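Local coordinates for protein monalysin (Pseudomonas entomophila, PDB 4MKO) that forms pores in host cell membranes as a secreted beta-barrel toxin of the aerolysin-like family, damaging the Drosophila gut and lysing cells, at residues S1-T9 and L199-V208; A154-S165 and G171-L179. One frame throughout, in Å; residues are numbered along the deposited sequence. Where two conformers were deposited one is given.

Contact 1. Residues S1-T9 and L199-V208; sequences SGRFDQYPT and LDWDTVQRNV
The Phe4 ring lies flat over the side chain of Asn207, with Asn207 CB 3.4 Å from the ring centroid and almost on the ring normal, a CH-pi contact over the face. This is loop-on-helix packing in an aerolysin-like fold: the N-terminal end of the cleaved chain, with a short 3-10 turn at residues 4-6, rests on the helix that starts at Trp201. The carboxamide of Asn207 continues the overlap, its plane only 9° from that of the ring and its CG 3.4 Å from Phe4 CE1. Asn207 CG sits beside the backbone N, anti to the carbonyl carbon (chi1 -77°), which lays the amide along the ring. A straight bond from Asn207 ND2 to Thr203 O (2.9 Å), one turn back, fixes the flip of this amide, and OD1 faces the N-terminal loop; Thr203 O takes the backbone N-H of Asn207 on its other face. Around the ring, Leu199 CD2 approaches Phe4 CZ at 3.8 Å and Val208 CG2 approaches Phe4 CD2 at the same distance. Tyr7 CE2 packs on the face opposite Asn207, while Tyr7 OH touches the methyls of Leu199 and hydrogen-bonds to Gln28. Phe56 of strand 46-67 also meets the Phe4 ring. No direct hydrogen bond joins the two segments; instead one water accepts from Phe4 N at 2.8 Å and donates to Asn207 OD1 at 2.7 Å.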
loop_
_atom_site.group_PDB
_atom_site.type_symbol
_atom_site.label_atom_id
_atom_site.label_comp_id
_atom_site.label_asym_id
_atom_site.label_seq_id
_atom_site.Cartn_x
_atom_site.Cartn_y
_atom_site.Cartn_z
ATOM N N SER A 1 1.147 -13.072 -14.984
ATOM C CA SER A 1 1.317 -11.887 -15.825
ATOM C C SER A 1 2.548 -11.061 -15.436
ATOM O O SER A 1 3.310 -10.686 -16.328
ATOM C CB SER A 1 0.058 -11.018 -15.807
ATOM O OG SER A 1 0.212 -9.806 -16.533
ATOM N N GLY A 2 2.712 -10.775 -14.133
ATOM C CA GLY A 2 3.805 -9.962 -13.596
ATOM C C GLY A 2 3.916 -8.658 -14.354
ATOM O O GLY A 2 2.936 -7.918 -14.438
ATOM N N ARG A 3 5.079 -8.413 -14.988
ATOM C CA ARG A 3 5.318 -7.250 -15.844
ATOM C C ARG A 3 4.626 -5.984 -15.308
ATOM O O ARG A 3 3.662 -5.477 -15.903
ATOM C CB ARG A 3 4.881 -7.554 -17.298
ATOM C CG ARG A 3 5.552 -8.786 -17.938
ATOM C CD ARG A 3 6.996 -8.563 -18.373
ATOM N NE ARG A 3 7.141 -7.447 -19.310
ATOM C CZ ARG A 3 6.949 -7.534 -20.624
ATOM N NH1 ARG A 3 6.582 -8.685 -21.175
ATOM N NH2 ARG A 3 7.108 -6.467 -21.394
ATOM N N PHE A 4 5.122 -5.479 -14.173
ATOM C CA PHE A 4 4.542 -4.293 -13.533
ATOM C C PHE A 4 4.758 -3.013 -14.371
ATOM O O PHE A 4 4.133 -1.980 -14.083
ATOM C CB PHE A 4 4.989 -4.164 -12.068
ATOM C CG PHE A 4 4.112 -4.919 -11.084
ATOM C CD1 PHE A 4 3.692 -6.226 -11.349
ATOM C CD2 PHE A 4 3.729 -4.339 -9.883
ATOM C CE1 PHE A 4 2.921 -6.939 -10.418
ATOM C CE2 PHE A 4 2.948 -5.047 -8.958
ATOM C CZ PHE A 4 2.549 -6.344 -9.227
ATOM N N ASP A 5 5.562 -3.114 -15.463
ATOM C CA ASP A 5 5.761 -2.012 -16.402
ATOM C C ASP A 5 4.438 -1.689 -17.129
ATOM O O ASP A 5 4.285 -0.598 -17.678
ATOM C CB ASP A 5 6.933 -2.286 -17.387
ATOM C CG ASP A 5 7.001 -3.649 -18.078
ATOM O OD1 ASP A 5 6.323 -4.590 -17.622
ATOM O OD2 ASP A 5 7.784 -3.788 -19.036
ATOM N N GLN A 6 3.463 -2.618 -17.096
ATOM C CA GLN A 6 2.151 -2.409 -17.718
ATOM C C GLN A 6 1.302 -1.380 -16.981
ATOM O O GLN A 6 0.367 -0.839 -17.572
ATOM C CB GLN A 6 1.355 -3.738 -17.832
ATOM C CG GLN A 6 0.714 -4.226 -16.519
ATOM C CD GLN A 6 0.134 -5.604 -16.657
ATOM O OE1 GLN A 6 -0.978 -5.775 -17.160
ATOM N NE2 GLN A 6 0.862 -6.611 -16.184
ATOM N N TYR A 7 1.569 -1.165 -15.669
ATOM C CA TYR A 7 0.729 -0.276 -14.878
ATOM C C TYR A 7 1.150 1.178 -15.027
ATOM O O TYR A 7 2.357 1.441 -15.092
ATOM C CB TYR A 7 0.713 -0.690 -13.393
ATOM C CG TYR A 7 0.305 -2.134 -13.187
ATOM C CD1 TYR A 7 -0.976 -2.571 -13.517
ATOM C CD2 TYR A 7 1.207 -3.069 -12.687
ATOM C CE1 TYR A 7 -1.345 -3.905 -13.371
ATOM C CE2 TYR A 7 0.843 -4.403 -12.520
ATOM C CZ TYR A 7 -0.435 -4.814 -12.864
ATOM O OH TYR A 7 -0.814 -6.122 -12.690
ATOM N N PRO A 8 0.175 2.115 -15.084
ATOM C CA PRO A 8 0.523 3.540 -15.228
ATOM C C PRO A 8 0.974 4.120 -13.881
ATOM O O PRO A 8 0.870 3.439 -12.857
ATOM C CB PRO A 8 -0.805 4.173 -15.659
ATOM C CG PRO A 8 -1.841 3.331 -14.973
ATOM C CD PRO A 8 -1.292 1.926 -15.015
ATOM N N THR A 9 1.420 5.385 -13.891
ATOM C CA THR A 9 1.849 6.114 -12.691
ATOM C C THR A 9 0.842 7.239 -12.426
ATOM O O THR A 9 0.482 7.979 -13.343
ATOM C CB THR A 9 3.277 6.653 -12.875
ATOM O OG1 THR A 9 4.150 5.557 -13.115
ATOM C CG2 THR A 9 3.777 7.438 -11.650
ATOM N N LEU A 199 -4.197 -8.510 -7.765
ATOM C CA LEU A 199 -2.854 -8.678 -7.252
ATOM C C LEU A 199 -2.968 -8.982 -5.762
ATOM O O LEU A 199 -3.963 -8.608 -5.127
ATOM C CB LEU A 199 -2.071 -7.370 -7.446
ATOM C CG LEU A 199 -1.831 -6.936 -8.901
ATOM C CD1 LEU A 199 -1.280 -5.524 -8.963
ATOM C CD2 LEU A 199 -0.886 -7.903 -9.619
ATOM N N ASP A 200 -1.966 -9.671 -5.207
ATOM C CA ASP A 200 -1.897 -9.944 -3.783
ATOM C C ASP A 200 -0.567 -9.394 -3.241
ATOM O O ASP A 200 0.287 -8.954 -4.015
ATOM C CB ASP A 200 -2.115 -11.433 -3.459
ATOM C CG ASP A 200 -1.127 -12.402 -4.075
ATOM O OD1 ASP A 200 0.039 -12.005 -4.308
ATOM O OD2 ASP A 200 -1.502 -13.577 -4.280
ATOM N N TRP A 201 -0.409 -9.403 -1.917
ATOM C CA TRP A 201 0.748 -8.822 -1.256
ATOM C C TRP A 201 2.085 -9.459 -1.659
ATOM O O TRP A 201 3.053 -8.733 -1.862
ATOM C CB TRP A 201 0.533 -8.847 0.253
ATOM C CG TRP A 201 1.582 -8.147 1.061
ATOM C CD1 TRP A 201 2.171 -8.611 2.197
ATOM C CD2 TRP A 201 2.138 -6.842 0.821
ATOM N NE1 TRP A 201 3.050 -7.676 2.693
ATOM C CE2 TRP A 201 3.028 -6.567 1.884
ATOM C CE3 TRP A 201 1.910 -5.841 -0.154
ATOM C CZ2 TRP A 201 3.761 -5.384 1.961
ATOM C CZ3 TRP A 201 2.622 -4.654 -0.064
ATOM C CH2 TRP A 201 3.571 -4.452 0.958
ATOM N N ASP A 202 2.139 -10.799 -1.768
ATOM C CA ASP A 202 3.345 -11.532 -2.184
ATOM C C ASP A 202 3.792 -11.077 -3.578
ATOM O O ASP A 202 4.966 -10.721 -3.765
ATOM C CB ASP A 202 3.078 -13.051 -2.148
ATOM C CG ASP A 202 4.330 -13.882 -2.318
ATOM O OD1 ASP A 202 4.677 -14.204 -3.481
ATOM O OD2 ASP A 202 4.968 -14.205 -1.295
ATOM N N THR A 203 2.847 -11.027 -4.537
ATOM C CA THR A 203 3.093 -10.610 -5.919
ATOM C C THR A 203 3.584 -9.155 -5.974
ATOM O O THR A 203 4.555 -8.864 -6.676
ATOM C CB THR A 203 1.853 -10.844 -6.797
ATOM O OG1 THR A 203 1.502 -12.225 -6.720
ATOM C CG2 THR A 203 2.081 -10.449 -8.265
ATOM N N VAL A 204 2.902 -8.244 -5.259
ATOM C CA VAL A 204 3.277 -6.825 -5.246
ATOM C C VAL A 204 4.698 -6.639 -4.711
ATOM O O VAL A 204 5.452 -5.892 -5.313
ATOM C CB VAL A 204 2.218 -5.940 -4.518
ATOM C CG1 VAL A 204 2.712 -4.501 -4.315
ATOM C CG2 VAL A 204 0.910 -5.930 -5.314
ATOM N N GLN A 205 5.057 -7.280 -3.578
ATOM C CA GLN A 205 6.409 -7.126 -3.018
ATOM C C GLN A 205 7.457 -7.682 -3.955
ATOM O O GLN A 205 8.467 -7.011 -4.166
ATOM C CB GLN A 205 6.544 -7.817 -1.664
ATOM C CG GLN A 205 5.760 -7.138 -0.553
ATOM C CD GLN A 205 5.812 -8.029 0.658
ATOM O OE1 GLN A 205 6.622 -7.822 1.569
ATOM N NE2 GLN A 205 4.950 -9.040 0.674
ATOM N N ARG A 206 7.212 -8.889 -4.535
ATOM C CA ARG A 206 8.167 -9.505 -5.457
ATOM C C ARG A 206 8.431 -8.568 -6.647
ATOM O O ARG A 206 9.589 -8.279 -6.951
ATOM C CB ARG A 206 7.660 -10.877 -5.944
ATOM C CG ARG A 206 8.694 -11.700 -6.727
ATOM C CD ARG A 206 8.073 -12.777 -7.622
ATOM N NE ARG A 206 6.984 -13.510 -6.970
ATOM C CZ ARG A 206 5.716 -13.489 -7.368
ATOM N NH1 ARG A 206 5.361 -12.801 -8.447
ATOM N NH2 ARG A 206 4.793 -14.167 -6.700
ATOM N N ASN A 207 7.371 -8.063 -7.275
ATOM C CA ASN A 207 7.494 -7.208 -8.451
ATOM C C ASN A 207 8.000 -5.804 -8.179
ATOM O O ASN A 207 8.905 -5.342 -8.879
ATOM C CB ASN A 207 6.187 -7.165 -9.204
ATOM C CG ASN A 207 5.962 -8.413 -10.024
ATOM O OD1 ASN A 207 6.297 -8.465 -11.213
ATOM N ND2 ASN A 207 5.346 -9.421 -9.430
ATOM N N VAL A 208 7.425 -5.127 -7.190
ATOM C CA VAL A 208 7.799 -3.746 -6.891
ATOM C C VAL A 208 9.210 -3.644 -6.273
ATOM O O VAL A 208 10.021 -2.859 -6.746
ATOM C CB VAL A 208 6.710 -3.037 -6.024
ATOM C CG1 VAL A 208 7.195 -1.688 -5.466
ATOM C CG2 VAL A 208 5.413 -2.870 -6.800
HETATM O O HOH W 1 7.313 -6.570 -12.845
#

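Contact 2. Residues A154-S165 and G171-L179; sequences AGRQNANAFAYS and GSRVDLYYL
With chi1 at -55°, Phe162 holds its CG beside its own backbone N, while Tyr178, at 69°, has CG wedged between backbone N and carbonyl carbon; these settings lay one ring over the other. The Phe162 and Tyr178 rings make an offset stack, centroids 3.9 Å apart and planes at 3°. Tyr178 CB also sits over the Phe162 face, and His149 stacks on Tyr178, whose hydroxyl shares a hydrogen bond with that of Tyr95. Leu176 CD2 meets the edge of Phe162 at CE2 (3.7 Å) and lies 3.3 Å from Asn158 O. Here the loop between strands 136-151 and 165-170 folds back along strand 173-191 of the large mixed sheet, with a type I turn at residues 158-161. Gly155 N donates to Val174 O (2.9 Å) from above the carbonyl plane, and Val174 CG1 packs 3.7 Å from Gly155 CA. Toward the start of the strand, Arg156 extends across Val174, whose CG2 lies over one face of the guanidinium. Both terminal nitrogens, Arg156 NH1 and NH2, close end-on upon the single oxygen Ser172 O, each at 2.8 Å, with that oxygen near the guanidinium plane.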
loop_
_atom_site.group_PDB
_atom_site.type_symbol
_atom_site.label_atom_id
_atom_site.label_comp_id
_atom_site.label_asym_id
_atom_site.label_seq_id
_atom_site.Cartn_x
_atom_site.Cartn_y
_atom_site.Cartn_z
ATOM N N ALA A 154 19.128 -0.255 10.120
ATOM C CA ALA A 154 18.351 -1.388 10.642
ATOM C C ALA A 154 18.714 -2.767 10.090
ATOM O O ALA A 154 18.229 -3.772 10.596
ATOM C CB ALA A 154 16.860 -1.121 10.424
ATOM N N GLY A 155 19.504 -2.797 9.031
ATOM C CA GLY A 155 19.828 -4.015 8.286
ATOM C C GLY A 155 20.681 -5.076 8.951
ATOM O O GLY A 155 20.605 -6.240 8.561
ATOM N N ARG A 156 21.517 -4.700 9.929
ATOM C CA ARG A 156 22.358 -5.691 10.626
ATOM C C ARG A 156 21.518 -6.538 11.572
ATOM O O ARG A 156 21.694 -7.749 11.621
ATOM C CB ARG A 156 23.494 -5.020 11.418
ATOM C CG ARG A 156 24.656 -4.577 10.569
ATOM C CD ARG A 156 25.932 -4.505 11.391
ATOM N NE ARG A 156 27.101 -4.281 10.542
ATOM C CZ ARG A 156 27.590 -3.084 10.235
ATOM N NH1 ARG A 156 27.017 -1.983 10.710
ATOM N NH2 ARG A 156 28.658 -2.977 9.452
ATOM N N GLN A 157 20.570 -5.899 12.281
ATOM C CA GLN A 157 19.709 -6.537 13.274
ATOM C C GLN A 157 18.381 -7.033 12.759
ATOM O O GLN A 157 17.794 -7.916 13.379
ATOM C CB GLN A 157 19.479 -5.584 14.454
ATOM C CG GLN A 157 20.768 -5.267 15.214
ATOM C CD GLN A 157 20.535 -4.285 16.327
ATOM O OE1 GLN A 157 19.795 -4.552 17.282
ATOM N NE2 GLN A 157 21.177 -3.133 16.234
ATOM N N ASN A 158 17.884 -6.465 11.651
ATOM C CA ASN A 158 16.562 -6.810 11.152
ATOM C C ASN A 158 16.529 -7.319 9.714
ATOM O O ASN A 158 15.527 -7.115 9.036
ATOM C CB ASN A 158 15.606 -5.612 11.337
ATOM C CG ASN A 158 15.387 -5.279 12.788
ATOM O OD1 ASN A 158 14.751 -6.040 13.518
ATOM N ND2 ASN A 158 16.011 -4.211 13.259
ATOM N N ALA A 159 17.560 -8.075 9.277
ATOM C CA ALA A 159 17.601 -8.642 7.920
ATOM C C ALA A 159 16.490 -9.678 7.645
ATOM O O ALA A 159 16.201 -9.959 6.478
ATOM C CB ALA A 159 18.973 -9.253 7.647
ATOM N N ASN A 160 15.861 -10.234 8.711
ATOM C CA ASN A 160 14.769 -11.216 8.605
ATOM C C ASN A 160 13.420 -10.712 9.150
ATOM O O ASN A 160 12.485 -11.506 9.313
ATOM C CB ASN A 160 15.170 -12.528 9.280
ATOM C CG ASN A 160 16.277 -13.225 8.537
ATOM O OD1 ASN A 160 16.110 -13.660 7.395
ATOM N ND2 ASN A 160 17.450 -13.279 9.141
ATOM N N ALA A 161 13.321 -9.400 9.414
ATOM C CA ALA A 161 12.101 -8.778 9.937
ATOM C C ALA A 161 10.918 -8.896 8.961
ATOM O O ALA A 161 9.788 -9.072 9.410
ATOM C CB ALA A 161 12.367 -7.313 10.257
ATOM N N PHE A 162 11.178 -8.808 7.630
ATOM C CA PHE A 162 10.117 -8.799 6.623
ATOM C C PHE A 162 10.146 -9.997 5.661
ATOM O O PHE A 162 11.197 -10.614 5.462
ATOM C CB PHE A 162 10.139 -7.454 5.858
ATOM C CG PHE A 162 10.044 -6.245 6.769
ATOM C CD1 PHE A 162 8.808 -5.807 7.250
ATOM C CD2 PHE A 162 11.193 -5.593 7.206
ATOM C CE1 PHE A 162 8.725 -4.708 8.115
ATOM C CE2 PHE A 162 11.109 -4.492 8.069
ATOM C CZ PHE A 162 9.878 -4.066 8.528
ATOM N N ALA A 163 8.982 -10.311 5.053
ATOM C CA ALA A 163 8.834 -11.399 4.082
ATOM C C ALA A 163 9.762 -11.157 2.860
ATOM O O ALA A 163 10.353 -12.101 2.335
ATOM C CB ALA A 163 7.378 -11.497 3.626
ATOM N N TYR A 164 9.903 -9.881 2.459
ATOM C CA TYR A 164 10.736 -9.430 1.340
ATOM C C TYR A 164 11.462 -8.174 1.769
ATOM O O TYR A 164 10.841 -7.222 2.252
ATOM C CB TYR A 164 9.867 -9.126 0.099
ATOM C CG TYR A 164 9.218 -10.352 -0.506
ATOM C CD1 TYR A 164 9.888 -11.124 -1.448
ATOM C CD2 TYR A 164 7.932 -10.741 -0.136
ATOM C CE1 TYR A 164 9.297 -12.254 -2.009
ATOM C CE2 TYR A 164 7.335 -11.878 -0.683
ATOM C CZ TYR A 164 8.024 -12.633 -1.617
ATOM O OH TYR A 164 7.461 -13.776 -2.145
ATOM N N SER A 165 12.782 -8.162 1.592
ATOM C CA SER A 165 13.570 -6.995 1.942
ATOM C C SER A 165 14.915 -7.039 1.230
ATOM O O SER A 165 15.292 -8.066 0.648
ATOM C CB SER A 165 13.788 -6.921 3.459
ATOM O OG SER A 165 14.564 -8.012 3.931
ATOM N N GLY A 171 28.785 3.047 3.599
ATOM C CA GLY A 171 30.001 3.095 4.402
ATOM C C GLY A 171 30.026 1.852 5.272
ATOM O O GLY A 171 29.925 0.736 4.748
ATOM N N SER A 172 30.005 2.045 6.607
ATOM C CA SER A 172 30.013 0.957 7.596
ATOM C C SER A 172 28.641 0.666 8.237
ATOM O O SER A 172 28.513 -0.186 9.124
ATOM C CB SER A 172 31.075 1.227 8.654
ATOM O OG SER A 172 32.350 1.246 8.025
ATOM N N ARG A 173 27.605 1.324 7.721
ATOM C CA ARG A 173 26.224 1.191 8.157
ATOM C C ARG A 173 25.510 0.242 7.179
ATOM O O ARG A 173 25.923 0.165 6.017
ATOM C CB ARG A 173 25.613 2.605 8.096
ATOM C CG ARG A 173 24.138 2.747 8.290
ATOM C CD ARG A 173 23.807 4.208 8.130
ATOM N NE ARG A 173 23.020 4.441 6.925
ATOM C CZ ARG A 173 22.795 5.634 6.398
ATOM N NH1 ARG A 173 23.320 6.720 6.948
ATOM N NH2 ARG A 173 22.039 5.753 5.317
ATOM N N VAL A 174 24.435 -0.440 7.636
ATOM C CA VAL A 174 23.614 -1.349 6.800
ATOM C C VAL A 174 22.137 -0.886 6.864
ATOM O O VAL A 174 21.505 -0.943 7.924
ATOM C CB VAL A 174 23.761 -2.848 7.183
ATOM C CG1 VAL A 174 22.950 -3.740 6.241
ATOM C CG2 VAL A 174 25.227 -3.282 7.168
ATOM N N ASP A 175 21.614 -0.434 5.730
ATOM C CA ASP A 175 20.229 0.051 5.607
ATOM C C ASP A 175 19.274 -1.084 5.280
ATOM O O ASP A 175 19.696 -2.079 4.680
ATOM C CB ASP A 175 20.157 1.156 4.544
ATOM C CG ASP A 175 20.789 2.470 4.973
ATOM O OD1 ASP A 175 21.261 2.556 6.126
ATOM O OD2 ASP A 175 20.806 3.409 4.160
ATOM N N LEU A 176 17.994 -0.953 5.680
ATOM C CA LEU A 176 16.991 -1.985 5.434
ATOM C C LEU A 176 15.864 -1.431 4.558
ATOM O O LEU A 176 15.181 -0.480 4.946
ATOM C CB LEU A 176 16.435 -2.533 6.765
ATOM C CG LEU A 176 15.420 -3.676 6.661
ATOM C CD1 LEU A 176 16.045 -4.954 6.071
ATOM C CD2 LEU A 176 14.807 -4.004 8.027
ATOM N N TYR A 177 15.673 -2.037 3.382
ATOM C CA TYR A 177 14.653 -1.625 2.431
ATOM C C TYR A 177 13.544 -2.642 2.455
ATOM O O TYR A 177 13.806 -3.836 2.354
ATOM C CB TYR A 177 15.220 -1.547 1.000
ATOM C CG TYR A 177 16.133 -0.366 0.770
ATOM C CD1 TYR A 177 17.446 -0.374 1.233
ATOM C CD2 TYR A 177 15.688 0.759 0.078
ATOM C CE1 TYR A 177 18.287 0.724 1.039
ATOM C CE2 TYR A 177 16.527 1.851 -0.146
ATOM C CZ TYR A 177 17.826 1.828 0.341
ATOM O OH TYR A 177 18.661 2.882 0.097
ATOM N N TYR A 178 12.306 -2.178 2.592
ATOM C CA TYR A 178 11.154 -3.072 2.615
ATOM C C TYR A 178 9.901 -2.286 2.201
ATOM O O TYR A 178 9.950 -1.050 2.114
ATOM C CB TYR A 178 10.976 -3.710 4.031
ATOM C CG TYR A 178 10.556 -2.688 5.066
ATOM C CD1 TYR A 178 11.495 -1.846 5.668
ATOM C CD2 TYR A 178 9.209 -2.493 5.377
ATOM C CE1 TYR A 178 11.110 -0.878 6.595
ATOM C CE2 TYR A 178 8.810 -1.504 6.278
ATOM C CZ TYR A 178 9.767 -0.713 6.899
ATOM O OH TYR A 178 9.375 0.301 7.746
ATOM N N LEU A 179 8.787 -2.997 1.960
ATOM C CA LEU A 179 7.520 -2.333 1.664
ATOM C C LEU A 179 6.533 -2.584 2.791
ATOM O O LEU A 179 6.563 -3.641 3.411
ATOM C CB LEU A 179 6.874 -2.853 0.358
ATOM C CG LEU A 179 7.723 -2.890 -0.921
ATOM C CD1 LEU A 179 6.864 -3.391 -2.105
ATOM C CD2 LEU A 179 8.302 -1.512 -1.255
HETATM O O HOH W 2 8.702 -5.776 1.408
#

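Overall arrangement
The centres of contacts 1 and 2 are about 22 Å apart, yet the two meet directly. In chain order residues 1-9 come first, then both segments of contact 2, then 199-208, so contact 1 closes a long span of chain within which contact 2 is a local closure. Strand 173-191 leads on to helix 201-211, linking the strand of contact 2 to the helix of contact 1. Where they meet, Tyr164 OH and Asp202 OD2 probably share a hydrogen bond, and Leu179 packs on Trp201 and Val208. Helix 201-211 thus touches both the N-terminal end of the cleaved toxin and strand 173-191 of its large mixed sheet, Val208 reaching each with a different methyl.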